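Local coordinates for protein glucosamine--fructose-6-phosphate aminotransferase [isomerizing] (Francisella tularensis subsp. tularensis, PDB 3TBF) that probably catalyses, as the isomerase part of glucosamine-6-phosphate synthase, the conversion of fructose 6-phosphate to glucosamine 6-phosphate with ammonia derived from glutamine, at residues Y223-L233 / K275-V283; L247-I255 / S348-V359. One frame throughout, in Å; residues are numbered along the deposited sequence.

Overall arrangement
Both contacts belong to the second of the two SIS domains, a parallel five-stranded sheet of order 2-1-3-4-5 between helices. Contact 1 joins neighbouring strands 229-234 and 278-283 of that sheet; contact 2 packs helix 238-253, which follows the first strand in the chain, against helix 335-355 on the side of the sheet bearing F232 and V280. Their centres lie about 13 Å apart, and their segments alternate along the chain. K355 ties them together: its NZ probably donates to K227 O at 2.8 Å and to S225 O at 3.2 Å. Both contacts also touch the second subunit, through H229 in contact 1 and K250 and Y254 in contact 2.

Contact 1 of 2, residues Y223-L233 / K275-V283; sequences YFSDKEHTIFL and KNMPIVAVV
I231 and L233, beside I279 and A281, hydrogen-bond to P278, V280 and V282 of the next strand in the parallel sheet of an SIS domain, an alpha-beta-alpha sandwich. I231 N donates to P278 O, almost straight at 172°, and I231 O takes V280 N at 2.7 Å. L233 N continues the ladder to V280 O; the last rung, V282 N to L233 O, is weak at 3.4 Å.

Apolar packing covers both faces. On one, V280 CB stands over a face of the F232 ring, a CH-pi contact 4.1 Å from the centroid, while V280 CG2 meets T230 CG2 and the F224 ring edge. On the other, L233 CD1 touches I279 CG2. M277, a selenomethionine bent at chi2 and chi3, curls back so that SE lies 3.7 Å from I231 CG1 and CE approaches H229 CB. The H229 imidazole hydrogen-bonds H256 of the second subunit.

At the start of its strand, P278 is packed by two rings: its CG lies at the edge of Y223, 3.7 Å from CE2, and its CB meets F224 CE2. K227 bends over one face of Y223, and its NZ grips Y223 O and, in a salt bridge, D226 OD1 at 2.6 Å.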
loop_
_atom_site.group_PDB
_atom_site.type_symbol
_atom_site.label_atom_id
_atom_site.label_comp_id
_atom_site.label_asym_id
_atom_site.label_seq_id
_atom_site.Cartn_x
_atom_site.Cartn_y
_atom_site.Cartn_z
ATOM N N TYR A 223 -8.674 27.372 -5.975
ATOM C CA TYR A 223 -8.967 26.867 -4.644
ATOM C C TYR A 223 -7.718 26.298 -3.916
ATOM O O TYR A 223 -7.677 26.317 -2.696
ATOM C CB TYR A 223 -10.104 25.825 -4.698
ATOM C CG TYR A 223 -10.487 25.285 -3.350
ATOM C CD1 TYR A 223 -11.270 26.031 -2.470
ATOM C CD2 TYR A 223 -10.046 24.027 -2.932
ATOM C CE1 TYR A 223 -11.606 25.531 -1.209
ATOM C CE2 TYR A 223 -10.381 23.527 -1.665
ATOM C CZ TYR A 223 -11.145 24.291 -0.819
ATOM O OH TYR A 223 -11.446 23.794 0.430
ATOM N N PHE A 224 -6.692 25.851 -4.642
ATOM C CA PHE A 224 -5.586 25.141 -4.016
ATOM C C PHE A 224 -4.417 26.064 -3.680
ATOM O O PHE A 224 -3.409 25.608 -3.105
ATOM C CB PHE A 224 -5.085 23.968 -4.871
ATOM C CG PHE A 224 -6.028 22.778 -4.924
ATOM C CD1 PHE A 224 -7.183 22.829 -5.672
ATOM C CD2 PHE A 224 -5.720 21.591 -4.262
ATOM C CE1 PHE A 224 -8.033 21.757 -5.768
ATOM C CE2 PHE A 224 -6.567 20.491 -4.331
ATOM C CZ PHE A 224 -7.739 20.574 -5.085
ATOM N N SER A 225 -4.533 27.351 -3.990
ATOM C CA SER A 225 -3.354 28.239 -3.871
ATOM C C SER A 225 -2.806 28.365 -2.453
ATOM O O SER A 225 -1.604 28.489 -2.281
ATOM C CB SER A 225 -3.652 29.639 -4.418
ATOM O OG SER A 225 -4.787 30.177 -3.779
ATOM N N ASP A 226 -3.690 28.340 -1.460
ATOM C CA ASP A 226 -3.280 28.427 -0.062
ATOM C C ASP A 226 -3.315 27.091 0.701
ATOM O O ASP A 226 -3.181 27.089 1.932
ATOM C CB ASP A 226 -4.117 29.468 0.688
ATOM C CG ASP A 226 -5.580 29.069 0.817
ATOM O OD1 ASP A 226 -6.018 28.077 0.192
ATOM O OD2 ASP A 226 -6.308 29.774 1.557
ATOM N N LYS A 227 -3.452 25.978 -0.022
ATOM C CA LYS A 227 -3.652 24.678 0.588
ATOM C C LYS A 227 -2.361 23.898 0.656
ATOM O O LYS A 227 -1.573 23.917 -0.309
ATOM C CB LYS A 227 -4.687 23.880 -0.192
ATOM C CG LYS A 227 -6.060 24.516 -0.237
ATOM C CD LYS A 227 -6.603 24.864 1.176
ATOM C CE LYS A 227 -8.050 25.340 1.139
ATOM N NZ LYS A 227 -8.168 26.578 0.364
ATOM N N GLU A 228 -2.151 23.216 1.794
ATOM C CA GLU A 228 -0.944 22.388 1.967
ATOM C C GLU A 228 -1.256 20.890 2.106
ATOM O O GLU A 228 -0.348 20.072 2.190
ATOM C CB GLU A 228 -0.097 22.887 3.137
ATOM C CG GLU A 228 0.292 24.376 3.064
ATOM C CD GLU A 228 1.400 24.699 2.044
ATOM O OE1 GLU A 228 2.183 23.785 1.646
ATOM O OE2 GLU A 228 1.479 25.889 1.642
ATOM N N HIS A 229 -2.531 20.527 2.085
ATOM C CA HIS A 229 -2.925 19.141 2.111
ATOM C C HIS A 229 -4.000 18.943 1.083
ATOM O O HIS A 229 -4.713 19.880 0.714
ATOM C CB HIS A 229 -3.529 18.720 3.483
ATOM C CG HIS A 229 -2.751 19.182 4.694
ATOM N ND1 HIS A 229 -1.839 18.383 5.351
ATOM C CD2 HIS A 229 -2.805 20.342 5.395
ATOM C CE1 HIS A 229 -1.331 19.045 6.379
ATOM N NE2 HIS A 229 -1.921 20.228 6.441
ATOM N N THR A 230 -4.104 17.708 0.636
ATOM C CA THR A 230 -5.235 17.227 -0.081
ATOM C C THR A 230 -5.370 15.721 0.128
ATOM O O THR A 230 -4.386 14.969 0.169
ATOM C CB THR A 230 -5.080 17.453 -1.604
ATOM O OG1 THR A 230 -4.971 18.868 -1.891
ATOM C CG2 THR A 230 -6.270 16.828 -2.351
ATOM N N ILE A 231 -6.616 15.288 0.182
ATOM C CA ILE A 231 -6.931 13.900 0.184
ATOM C C ILE A 231 -7.596 13.421 -1.102
ATOM O O ILE A 231 -8.535 14.045 -1.604
ATOM C CB ILE A 231 -7.863 13.631 1.311
ATOM C CG1 ILE A 231 -7.164 14.064 2.609
ATOM C CG2 ILE A 231 -8.308 12.158 1.290
ATOM C CD1 ILE A 231 -7.514 13.235 3.764
ATOM N N PHE A 232 -7.089 12.303 -1.625
ATOM C CA PHE A 232 -7.624 11.667 -2.811
ATOM C C PHE A 232 -8.323 10.379 -2.368
ATOM O O PHE A 232 -7.834 9.678 -1.471
ATOM C CB PHE A 232 -6.538 11.339 -3.811
ATOM C CG PHE A 232 -6.074 12.507 -4.610
ATOM C CD1 PHE A 232 -5.336 13.517 -4.034
ATOM C CD2 PHE A 232 -6.324 12.581 -5.959
ATOM C CE1 PHE A 232 -4.874 14.603 -4.782
ATOM C CE2 PHE A 232 -5.892 13.693 -6.711
ATOM C CZ PHE A 232 -5.190 14.708 -6.121
ATOM N N LEU A 233 -9.453 10.084 -3.003
ATOM C CA LEU A 233 -10.273 8.939 -2.664
ATOM C C LEU A 233 -10.694 8.119 -3.880
ATOM O O LEU A 233 -11.064 8.668 -4.909
ATOM C CB LEU A 233 -11.569 9.399 -1.957
ATOM C CG LEU A 233 -11.438 10.052 -0.588
ATOM C CD1 LEU A 233 -12.843 10.351 -0.058
ATOM C CD2 LEU A 233 -10.635 9.212 0.405
ATOM N N LYS A 275 -12.691 21.831 7.522
ATOM C CA LYS A 275 -13.236 22.729 6.490
ATOM C C LYS A 275 -12.182 23.266 5.531
ATOM O O LYS A 275 -12.526 23.661 4.426
ATOM C CB LYS A 275 -14.017 23.905 7.104
ATOM C CG LYS A 275 -13.165 24.819 8.010
ATOM C CD LYS A 275 -13.758 26.241 8.185
ATOM C CE LYS A 275 -12.847 27.120 9.086
ATOM N NZ LYS A 275 -13.145 28.586 8.987
ATOM N N ASN A 276 -10.915 23.279 5.949
ATOM C CA ASN A 276 -9.828 23.721 5.041
ATOM C C ASN A 276 -9.215 22.625 4.130
ATOM O O ASN A 276 -8.284 22.904 3.388
ATOM C CB ASN A 276 -8.726 24.491 5.799
ATOM C CG ASN A 276 -9.182 25.913 6.241
ATOM O OD1 ASN A 276 -10.331 26.328 5.986
ATOM N ND2 ASN A 276 -8.285 26.648 6.922
HETATM N N MSE A 277 -9.786 21.422 4.144
HETATM C CA MSE A 277 -9.215 20.273 3.456
HETATM C C MSE A 277 -9.941 19.924 2.157
HETATM O O MSE A 277 -11.125 19.611 2.173
HETATM C CB MSE A 277 -9.272 19.075 4.392
HETATM C CG MSE A 277 -8.946 17.752 3.763
HETATM SE SE MSE A 277 -7.044 17.675 3.443
HETATM C CE MSE A 277 -6.406 17.943 5.310
ATOM N N PRO A 278 -9.222 19.969 1.022
ATOM C CA PRO A 278 -9.720 19.493 -0.259
ATOM C C PRO A 278 -9.749 17.987 -0.346
ATOM O O PRO A 278 -8.780 17.337 0.030
ATOM C CB PRO A 278 -8.711 20.023 -1.257
ATOM C CG PRO A 278 -7.934 21.006 -0.570
ATOM C CD PRO A 278 -7.928 20.641 0.876
ATOM N N ILE A 279 -10.873 17.446 -0.795
ATOM C CA ILE A 279 -11.047 16.031 -1.010
ATOM C C ILE A 279 -11.322 15.810 -2.506
ATOM O O ILE A 279 -12.315 16.258 -3.045
ATOM C CB ILE A 279 -12.194 15.459 -0.152
ATOM C CG1 ILE A 279 -11.777 15.342 1.308
ATOM C CG2 ILE A 279 -12.540 14.038 -0.560
ATOM C CD1 ILE A 279 -11.550 16.644 1.992
ATOM N N VAL A 280 -10.405 15.151 -3.194
ATOM C CA VAL A 280 -10.590 14.894 -4.618
ATOM C C VAL A 280 -10.963 13.423 -4.794
ATOM O O VAL A 280 -10.274 12.522 -4.291
ATOM C CB VAL A 280 -9.347 15.195 -5.410
ATOM C CG1 VAL A 280 -9.623 14.912 -6.833
ATOM C CG2 VAL A 280 -8.907 16.655 -5.232
ATOM N N ALA A 281 -12.077 13.165 -5.437
ATOM C CA ALA A 281 -12.510 11.797 -5.567
ATOM C C ALA A 281 -13.000 11.515 -6.970
ATOM O O ALA A 281 -13.490 12.389 -7.686
ATOM C CB ALA A 281 -13.614 11.461 -4.511
ATOM N N VAL A 282 -12.913 10.253 -7.315
ATOM C CA VAL A 282 -13.297 9.723 -8.589
ATOM C C VAL A 282 -14.489 8.820 -8.291
ATOM O O VAL A 282 -14.396 7.905 -7.492
ATOM C CB VAL A 282 -12.126 8.908 -9.171
ATOM C CG1 VAL A 282 -12.587 7.996 -10.299
ATOM C CG2 VAL A 282 -10.937 9.875 -9.652
ATOM N N VAL A 283 -15.634 9.117 -8.926
ATOM C CA VAL A 283 -16.885 8.412 -8.687
ATOM C C VAL A 283 -17.402 7.767 -9.975
ATOM O O VAL A 283 -18.120 8.385 -10.762
ATOM C CB VAL A 283 -17.915 9.393 -8.129
ATOM C CG1 VAL A 283 -19.160 8.658 -7.710
ATOM C CG2 VAL A 283 -17.330 10.177 -6.945
#

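Contact 2 of 2, residues L247-I255 / S348-V359; sequences LKLKEISYI and SYHVAIIKGTDV
I252 and T357 meet where the ends of two roughly parallel helices of the SIS domain come together, the axes of 247-253 and 348-355 passing 8.7 Å apart at 24°. I252 reaches across with CG1 held between its backbone N and carbonyl carbon (chi1 77°). From there the extended branch reaches obliquely to the partner helix, CG1 against A352 CB at 3.7 Å and CD1 beside S348 O and OG. T357 OG1 donates to I252 O; the modelled separation of 2.5 Å is very short, so its exact length is doubtful. The other branch of T357, its methyl CG2, lies obliquely against Y254 at CD2 and CE2, the two side chains lying alongside one another but heading opposite ways.

S348 fits closely against the first helix, its CB 3.6 Å from K248 CB, and its OG is hydrogen-bonded to Q345 O. One turn on, V351 holds CG1 anti to its backbone N (chi1 167°), which places this methyl among three residues: L249 CD1, S253 CB and, from a side chain set roughly perpendicular to it, I255 CD1 at 3.7 Å. The aliphatic part of K355 also crosses I255, with CE 3.8 Å from CG1.

S253 OG fixes the end of the first helix. It donates to L249 O from above the carbonyl plane, on the face opposite S253 N, and accepts I255 N in an ST turn. The partner helix ends in a Schellman motif at G356, which turns the chain back and carries T357 to I252.

Around this pair, M14 of helix 13-19 packs on I252 and S348, S221 of helix 214-221 touches V351, and L249 and I255 rest on T230 of strand 229-234.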
loop_
_atom_site.group_PDB
_atom_site.type_symbol
_atom_site.label_atom_id
_atom_site.label_comp_id
_atom_site.label_asym_id
_atom_site.label_seq_id
_atom_site.Cartn_x
_atom_site.Cartn_y
_atom_site.Cartn_z
ATOM N N LEU A 247 0.015 11.310 -6.238
ATOM C CA LEU A 247 1.420 11.354 -6.571
ATOM C C LEU A 247 1.702 12.516 -7.489
ATOM O O LEU A 247 2.679 13.215 -7.295
ATOM C CB LEU A 247 1.836 10.050 -7.249
ATOM C CG LEU A 247 3.256 9.992 -7.797
ATOM C CD1 LEU A 247 4.207 10.159 -6.554
ATOM C CD2 LEU A 247 3.505 8.682 -8.580
ATOM N N LYS A 248 0.872 12.747 -8.508
ATOM C CA LYS A 248 1.157 13.909 -9.407
ATOM C C LYS A 248 1.072 15.230 -8.630
ATOM O O LYS A 248 1.918 16.099 -8.798
ATOM C CB LYS A 248 0.250 14.043 -10.620
ATOM C CG LYS A 248 0.029 12.828 -11.519
ATOM C CD LYS A 248 1.203 12.438 -12.348
ATOM C CE LYS A 248 2.205 11.565 -11.597
ATOM N NZ LYS A 248 2.745 10.484 -12.518
ATOM N N LEU A 249 0.045 15.401 -7.827
ATOM C CA LEU A 249 -0.127 16.667 -7.140
ATOM C C LEU A 249 1.045 16.946 -6.241
ATOM O O LEU A 249 1.569 18.049 -6.226
ATOM C CB LEU A 249 -1.418 16.674 -6.323
ATOM C CG LEU A 249 -1.791 18.034 -5.742
ATOM C CD1 LEU A 249 -1.926 18.975 -6.849
ATOM C CD2 LEU A 249 -3.090 17.941 -4.917
ATOM N N LYS A 250 1.469 15.933 -5.512
ATOM C CA LYS A 250 2.564 16.037 -4.578
ATOM C C LYS A 250 3.864 16.356 -5.323
ATOM O O LYS A 250 4.599 17.286 -4.966
ATOM C CB LYS A 250 2.639 14.682 -3.850
ATOM C CG LYS A 250 3.666 14.492 -2.801
ATOM C CD LYS A 250 3.394 13.237 -1.950
ATOM C CE LYS A 250 2.869 12.023 -2.755
ATOM N NZ LYS A 250 2.815 10.761 -1.949
ATOM N N GLU A 251 4.100 15.607 -6.390
ATOM C CA GLU A 251 5.343 15.623 -7.157
ATOM C C GLU A 251 5.623 16.956 -7.806
ATOM O O GLU A 251 6.781 17.298 -7.953
ATOM C CB GLU A 251 5.264 14.570 -8.289
ATOM C CG GLU A 251 6.564 13.944 -8.814
ATOM C CD GLU A 251 6.319 12.660 -9.699
ATOM O OE1 GLU A 251 5.173 12.398 -10.139
ATOM O OE2 GLU A 251 7.283 11.896 -9.958
ATOM N N ILE A 252 4.587 17.691 -8.233
ATOM C CA ILE A 252 4.812 18.966 -8.903
ATOM C C ILE A 252 4.236 20.222 -8.262
ATOM O O ILE A 252 4.694 21.322 -8.588
ATOM C CB ILE A 252 4.387 18.915 -10.382
ATOM C CG1 ILE A 252 2.866 19.012 -10.530
ATOM C CG2 ILE A 252 4.957 17.661 -11.061
ATOM C CD1 ILE A 252 2.399 18.730 -11.999
ATOM N N SER A 253 3.250 20.094 -7.379
ATOM C CA SER A 253 2.794 21.255 -6.585
ATOM C C SER A 253 3.364 21.289 -5.184
ATOM O O SER A 253 3.266 22.290 -4.497
ATOM C CB SER A 253 1.274 21.303 -6.491
ATOM O OG SER A 253 0.747 20.474 -5.494
ATOM N N TYR A 254 3.945 20.181 -4.764
ATOM C CA TYR A 254 4.455 20.023 -3.419
ATOM C C TYR A 254 3.421 20.113 -2.321
ATOM O O TYR A 254 3.792 20.125 -1.209
ATOM C CB TYR A 254 5.583 21.013 -3.107
ATOM C CG TYR A 254 6.656 21.065 -4.158
ATOM C CD1 TYR A 254 7.031 19.917 -4.850
ATOM C CD2 TYR A 254 7.300 22.265 -4.461
ATOM C CE1 TYR A 254 8.000 19.963 -5.826
ATOM C CE2 TYR A 254 8.290 22.317 -5.427
ATOM C CZ TYR A 254 8.628 21.158 -6.117
ATOM O OH TYR A 254 9.618 21.169 -7.082
ATOM N N ILE A 255 2.140 20.118 -2.643
ATOM C CA ILE A 255 1.098 19.872 -1.670
ATOM C C ILE A 255 1.214 18.461 -1.089
ATOM O O ILE A 255 1.489 17.505 -1.807
ATOM C CB ILE A 255 -0.276 20.013 -2.278
ATOM C CG1 ILE A 255 -0.528 21.461 -2.678
ATOM C CG2 ILE A 255 -1.317 19.638 -1.296
ATOM C CD1 ILE A 255 -1.873 21.676 -3.430
ATOM N N SER A 348 -3.237 18.555 -11.490
ATOM C CA SER A 348 -1.932 18.727 -10.917
ATOM C C SER A 348 -1.140 19.724 -11.728
ATOM O O SER A 348 -0.351 20.474 -11.166
ATOM C CB SER A 348 -1.161 17.394 -10.781
ATOM O OG SER A 348 -0.626 17.019 -12.050
ATOM N N TYR A 349 -1.361 19.753 -13.035
ATOM C CA TYR A 349 -0.730 20.765 -13.870
ATOM C C TYR A 349 -1.143 22.161 -13.466
ATOM O O TYR A 349 -0.307 22.992 -13.175
ATOM C CB TYR A 349 -1.032 20.540 -15.345
ATOM C CG TYR A 349 -0.550 21.683 -16.210
ATOM C CD1 TYR A 349 0.793 21.787 -16.603
ATOM C CD2 TYR A 349 -1.446 22.688 -16.632
ATOM C CE1 TYR A 349 1.238 22.854 -17.407
ATOM C CE2 TYR A 349 -1.010 23.761 -17.416
ATOM C CZ TYR A 349 0.335 23.840 -17.799
ATOM O OH TYR A 349 0.732 24.904 -18.557
ATOM N N HIS A 350 -2.426 22.434 -13.434
ATOM C CA HIS A 350 -2.853 23.776 -13.076
ATOM C C HIS A 350 -2.527 24.225 -11.647
ATOM O O HIS A 350 -2.239 25.401 -11.434
ATOM C CB HIS A 350 -4.325 23.919 -13.315
ATOM C CG HIS A 350 -4.674 23.899 -14.760
ATOM N ND1 HIS A 350 -4.234 24.859 -15.644
ATOM C CD2 HIS A 350 -5.403 23.024 -15.485
ATOM C CE1 HIS A 350 -4.707 24.593 -16.850
ATOM N NE2 HIS A 350 -5.424 23.486 -16.778
ATOM N N VAL A 351 -2.541 23.305 -10.670
ATOM C CA VAL A 351 -2.252 23.690 -9.314
ATOM C C VAL A 351 -0.777 24.020 -9.226
ATOM O O VAL A 351 -0.382 24.935 -8.504
ATOM C CB VAL A 351 -2.673 22.611 -8.361
ATOM C CG1 VAL A 351 -2.106 22.835 -6.946
ATOM C CG2 VAL A 351 -4.174 22.535 -8.391
ATOM N N ALA A 352 0.026 23.334 -10.034
ATOM C CA ALA A 352 1.459 23.624 -10.109
ATOM C C ALA A 352 1.694 25.014 -10.631
ATOM O O ALA A 352 2.531 25.744 -10.094
ATOM C CB ALA A 352 2.180 22.621 -10.984
ATOM N N ILE A 353 0.952 25.403 -11.649
ATOM C CA ILE A 353 1.089 26.764 -12.167
ATOM C C ILE A 353 0.690 27.815 -11.116
ATOM O O ILE A 353 1.441 28.749 -10.848
ATOM C CB ILE A 353 0.280 26.994 -13.426
ATOM C CG1 ILE A 353 0.744 26.032 -14.524
ATOM C CG2 ILE A 353 0.425 28.457 -13.903
ATOM C CD1 ILE A 353 2.142 26.183 -14.902
ATOM N N ILE A 354 -0.475 27.634 -10.504
ATOM C CA ILE A 354 -0.890 28.460 -9.361
ATOM C C ILE A 354 0.188 28.590 -8.283
ATOM O O ILE A 354 0.430 29.655 -7.787
ATOM C CB ILE A 354 -2.138 27.892 -8.676
ATOM C CG1 ILE A 354 -3.381 28.058 -9.566
ATOM C CG2 ILE A 354 -2.364 28.575 -7.349
ATOM C CD1 ILE A 354 -3.946 29.439 -9.597
ATOM N N LYS A 355 0.840 27.504 -7.922
ATOM C CA LYS A 355 1.906 27.562 -6.908
ATOM C C LYS A 355 3.225 28.067 -7.494
ATOM O O LYS A 355 4.155 28.314 -6.754
ATOM C CB LYS A 355 2.151 26.183 -6.289
ATOM C CG LYS A 355 0.947 25.561 -5.520
ATOM C CD LYS A 355 1.079 25.784 -4.042
ATOM C CE LYS A 355 -0.078 25.200 -3.268
ATOM N NZ LYS A 355 -0.085 25.664 -1.845
ATOM N N GLY A 356 3.322 28.189 -8.821
ATOM C CA GLY A 356 4.554 28.684 -9.440
ATOM C C GLY A 356 5.683 27.672 -9.469
ATOM O O GLY A 356 6.849 28.043 -9.580
ATOM N N THR A 357 5.339 26.393 -9.357
ATOM C CA THR A 357 6.352 25.331 -9.345
ATOM C C THR A 357 6.599 24.844 -10.758
ATOM O O THR A 357 5.904 25.236 -11.688
ATOM C CB THR A 357 6.015 24.149 -8.378
ATOM O OG1 THR A 357 4.623 23.816 -8.443
ATOM C CG2 THR A 357 6.407 24.503 -6.927
ATOM N N ASP A 358 7.647 24.050 -10.915
ATOM C CA ASP A 358 8.166 23.702 -12.243
ATOM C C ASP A 358 7.322 22.562 -12.749
ATOM O O ASP A 358 7.038 21.611 -12.005
ATOM C CB ASP A 358 9.645 23.237 -12.178
ATOM C CG ASP A 358 10.637 24.406 -12.124
ATOM O OD1 ASP A 358 10.328 25.495 -12.682
ATOM O OD2 ASP A 358 11.729 24.228 -11.521
ATOM N N VAL A 359 6.887 22.629 -13.993
ATOM C CA VAL A 359 6.193 21.470 -14.509
ATOM C C VAL A 359 7.099 20.672 -15.416
ATOM O O VAL A 359 6.957 19.484 -15.527
ATOM C CB VAL A 359 4.835 21.824 -15.123
ATOM C CG1 VAL A 359 3.886 22.192 -13.995
ATOM C CG2 VAL A 359 4.975 22.940 -16.145
#